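Local coordinates for protein 2-polyprenyl-6-methoxyphenol hydroxylase-like FAD-dependent oxidoreductase (Streptomyces sp. NRRL 11266, PDB 6UI5) that binds flavin-adenine dinucleotide and is probably an oxidoreductase of the FAD-dependent flavoprotein family, at residues R74-L78 and A344-L349. Residues are numbered along the deposited sequence; the frame is centred on the assembly and turned at random.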
ATOM      1  N   ARG A  74     -11.794 -10.582   2.193  1.00 56.65           N
ATOM      2  CA  ARG A  74     -10.357 -10.792   2.140  1.00 55.21           C
ATOM      3  C   ARG A  74      -9.709  -9.838   1.140  1.00 50.43           C
ATOM      4  O   ARG A  74     -10.355  -9.346   0.221  1.00 58.85           O
ATOM      5  CB  ARG A  74     -10.031 -12.254   1.786  1.00 58.62           C
ATOM      6  CG  ARG A  74     -10.655 -13.274   2.750  1.00 62.73           C
ATOM      7  CD  ARG A  74      -9.695 -14.398   3.178  1.00 73.23           C
ATOM      8  NE  ARG A  74     -10.068 -14.978   4.478  1.00 86.80           N
ATOM      9  CZ  ARG A  74      -9.404 -14.781   5.623  1.00 94.19           C
ATOM     10  NH1 ARG A  74      -8.303 -14.032   5.646  1.00 91.49           N
ATOM     11  NH2 ARG A  74      -9.833 -15.345   6.752  1.00 97.29           N
ATOM     12  N   PHE A  75      -8.431  -9.546   1.350  1.00 54.58           N
ATOM     13  CA  PHE A  75      -7.586  -8.848   0.380  1.00 53.20           C
ATOM     14  C   PHE A  75      -6.446  -9.798   0.063  1.00 53.30           C
ATOM     15  O   PHE A  75      -5.623 -10.100   0.937  1.00 55.47           O
ATOM     16  CB  PHE A  75      -7.055  -7.519   0.933  1.00 49.75           C
ATOM     17  CG  PHE A  75      -6.469  -6.591  -0.126  1.00 48.40           C
ATOM     18  CD1 PHE A  75      -7.307  -5.917  -1.030  1.00 51.75           C
ATOM     19  CD2 PHE A  75      -5.105  -6.359  -0.190  1.00 50.43           C
ATOM     20  CE1 PHE A  75      -6.782  -5.051  -2.002  1.00 51.85           C
ATOM     21  CE2 PHE A  75      -4.558  -5.493  -1.159  1.00 50.15           C
ATOM     22  CZ  PHE A  75      -5.402  -4.838  -2.064  1.00 53.32           C
ATOM     23  N   ALA A  76      -6.382 -10.260  -1.178  1.00 60.22           N
ATOM     24  CA  ALA A  76      -5.649 -11.494  -1.418  1.00 73.20           C
ATOM     25  C   ALA A  76      -6.136 -12.502  -0.384  1.00 77.31           C
ATOM     26  O   ALA A  76      -7.313 -12.875  -0.388  1.00 70.25           O
ATOM     27  CB  ALA A  76      -4.130 -11.279  -1.333  1.00 67.69           C
ATOM     28  N   ASP A  77      -5.263 -12.887   0.547  1.00 84.80           N
ATOM     29  CA  ASP A  77      -5.607 -13.847   1.590  1.00 91.11           C
ATOM     30  C   ASP A  77      -5.532 -13.234   2.980  1.00 81.16           C
ATOM     31  O   ASP A  77      -5.525 -13.972   3.972  1.00 81.33           O
ATOM     32  CB  ASP A  77      -4.701 -15.081   1.503  1.00101.01           C
ATOM     33  CG  ASP A  77      -3.247 -14.752   1.758  1.00110.56           C
ATOM     34  OD1 ASP A  77      -2.586 -14.228   0.836  1.00113.18           O
ATOM     35  OD2 ASP A  77      -2.766 -15.013   2.881  1.00115.26           O
ATOM     36  N   LEU A  78      -5.471 -11.910   3.075  1.00 76.56           N
ATOM     37  CA  LEU A  78      -5.529 -11.213   4.351  1.00 77.24           C
ATOM     38  C   LEU A  78      -6.969 -10.828   4.677  1.00 79.56           C
ATOM     39  O   LEU A  78      -7.832 -10.759   3.800  1.00 87.35           O
ATOM     40  CB  LEU A  78      -4.668  -9.952   4.326  1.00 74.74           C
ATOM     41  CG  LEU A  78      -3.209 -10.163   3.946  1.00 71.86           C
ATOM     42  CD1 LEU A  78      -2.403  -8.871   4.140  1.00 70.21           C
ATOM     43  CD2 LEU A  78      -2.617 -11.319   4.746  1.00 65.68           C
ATOM     44  N   ALA A 344      -3.226  -5.193  -7.253  1.00 47.44           N
ATOM     45  CA  ALA A 344      -2.558  -5.071  -5.961  1.00 44.31           C
ATOM     46  C   ALA A 344      -2.706  -6.346  -5.152  1.00 43.02           C
ATOM     47  O   ALA A 344      -1.750  -6.791  -4.518  1.00 44.13           O
ATOM     48  CB  ALA A 344      -3.103  -3.878  -5.160  1.00 48.46           C
ATOM     49  N   GLN A 345      -3.890  -6.956  -5.165  1.00 50.92           N
ATOM     50  CA  GLN A 345      -4.034  -8.264  -4.528  1.00 60.03           C
ATOM     51  C   GLN A 345      -3.085  -9.285  -5.148  1.00 58.60           C
ATOM     52  O   GLN A 345      -2.450 -10.059  -4.422  1.00 66.72           O
ATOM     53  CB  GLN A 345      -5.488  -8.753  -4.601  1.00 52.78           C
ATOM     54  CG  GLN A 345      -6.411  -8.067  -3.566  1.00 51.79           C
ATOM     55  CD  GLN A 345      -7.849  -8.587  -3.610  1.00 50.65           C
ATOM     56  OE1 GLN A 345      -8.104  -9.763  -3.307  1.00 61.25           O
ATOM     57  NE2 GLN A 345      -8.796  -7.716  -4.012  1.00 40.25           N
ATOM     58  N   LEU A 346      -2.943  -9.291  -6.480  1.00 58.46           N
ATOM     59  CA  LEU A 346      -2.058 -10.293  -7.085  1.00 69.38           C
ATOM     60  C   LEU A 346      -0.615 -10.112  -6.616  1.00 63.41           C
ATOM     61  O   LEU A 346       0.123 -11.097  -6.474  1.00 48.71           O
ATOM     62  CB  LEU A 346      -2.128 -10.239  -8.613  1.00 63.37           C
ATOM     63  CG  LEU A 346      -3.364 -10.856  -9.275  1.00 66.16           C
ATOM     64  CD1 LEU A 346      -3.206 -10.898 -10.792  1.00 68.58           C
ATOM     65  CD2 LEU A 346      -3.645 -12.248  -8.723  1.00 58.66           C
ATOM     66  N   ALA A 347      -0.207  -8.870  -6.325  1.00 57.79           N
ATOM     67  CA  ALA A 347       1.196  -8.634  -5.995  1.00 61.28           C
ATOM     68  C   ALA A 347       1.555  -9.106  -4.600  1.00 58.48           C
ATOM     69  O   ALA A 347       2.722  -8.986  -4.218  1.00 60.67           O
ATOM     70  CB  ALA A 347       1.544  -7.154  -6.141  1.00 67.54           C
ATOM     71  N   LEU A 348       0.592  -9.617  -3.829  1.00 58.56           N
ATOM     72  CA  LEU A 348       0.893 -10.340  -2.598  1.00 67.26           C
ATOM     73  C   LEU A 348       1.039 -11.840  -2.829  1.00 67.03           C
ATOM     74  O   LEU A 348       1.257 -12.587  -1.866  1.00 72.74           O
ATOM     75  CB  LEU A 348      -0.182 -10.088  -1.532  1.00 69.12           C
ATOM     76  CG  LEU A 348      -0.307  -8.665  -0.982  1.00 71.72           C
ATOM     77  CD1 LEU A 348      -0.986  -7.767  -1.955  1.00 74.49           C
ATOM     78  CD2 LEU A 348      -1.041  -8.634   0.357  1.00 70.23           C
ATOM     79  N   LEU A 349       0.932 -12.289  -4.077  1.00 51.10           N
ATOM     80  CA  LEU A 349       1.028 -13.695  -4.414  1.00 61.09           C
ATOM     81  C   LEU A 349       2.247 -14.012  -5.261  1.00 67.55           C
ATOM     82  O   LEU A 349       2.972 -14.971  -4.983  1.00 79.94           O
ATOM     83  CB  LEU A 349      -0.253 -14.118  -5.139  1.00 59.90           C
ATOM     84  CG  LEU A 349      -1.445 -14.080  -4.194  1.00 70.33           C
ATOM     85  CD1 LEU A 349      -2.717 -14.298  -4.967  1.00 80.70           C
ATOM     86  CD2 LEU A 349      -1.264 -15.155  -3.135  1.00 70.97           C
TER
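Gln345 sets its CG over the centre of one face of the Phe75 ring, 3.5 Å from the centroid and only 15° off the normal, a CH-pi contact. The contact joins a beta hairpin of the FAD binding domain, whose type II' beta turn runs from Phe75 to Leu78 between strands 69-75 and 78-80, to the C-terminal end of helix 325-346. The Gln345 side chain stays about 11 Å from the bound flavin-adenine dinucleotide, so this is packing near the cofactor, not contact with it. The ring gets there because Phe75 CG stands anti to the backbone N (chi1 -166°), and its CZ also meets Ala344 CB at 4.0 Å. Beyond CG the glutamine chain runs on extended, bringing its amide to the turn; Asn293 and Asn341 hold NE2. Just past the helix end, Leu348 packs CB against Ala76 CB at 4.1 Å and CD2 against Leu78 CD1 at 4.0 Å. Arg359 of helix 352-365 lies against both leucines and forms a salt bridge with Asp77 OD1, while Met361 of the second subunit packs on Phe75 and Ala344. Ala76 N donates to Gln345 OE1 at 2.8 Å from above the carbonyl plane (C=O...N 103°), not along a lone pair.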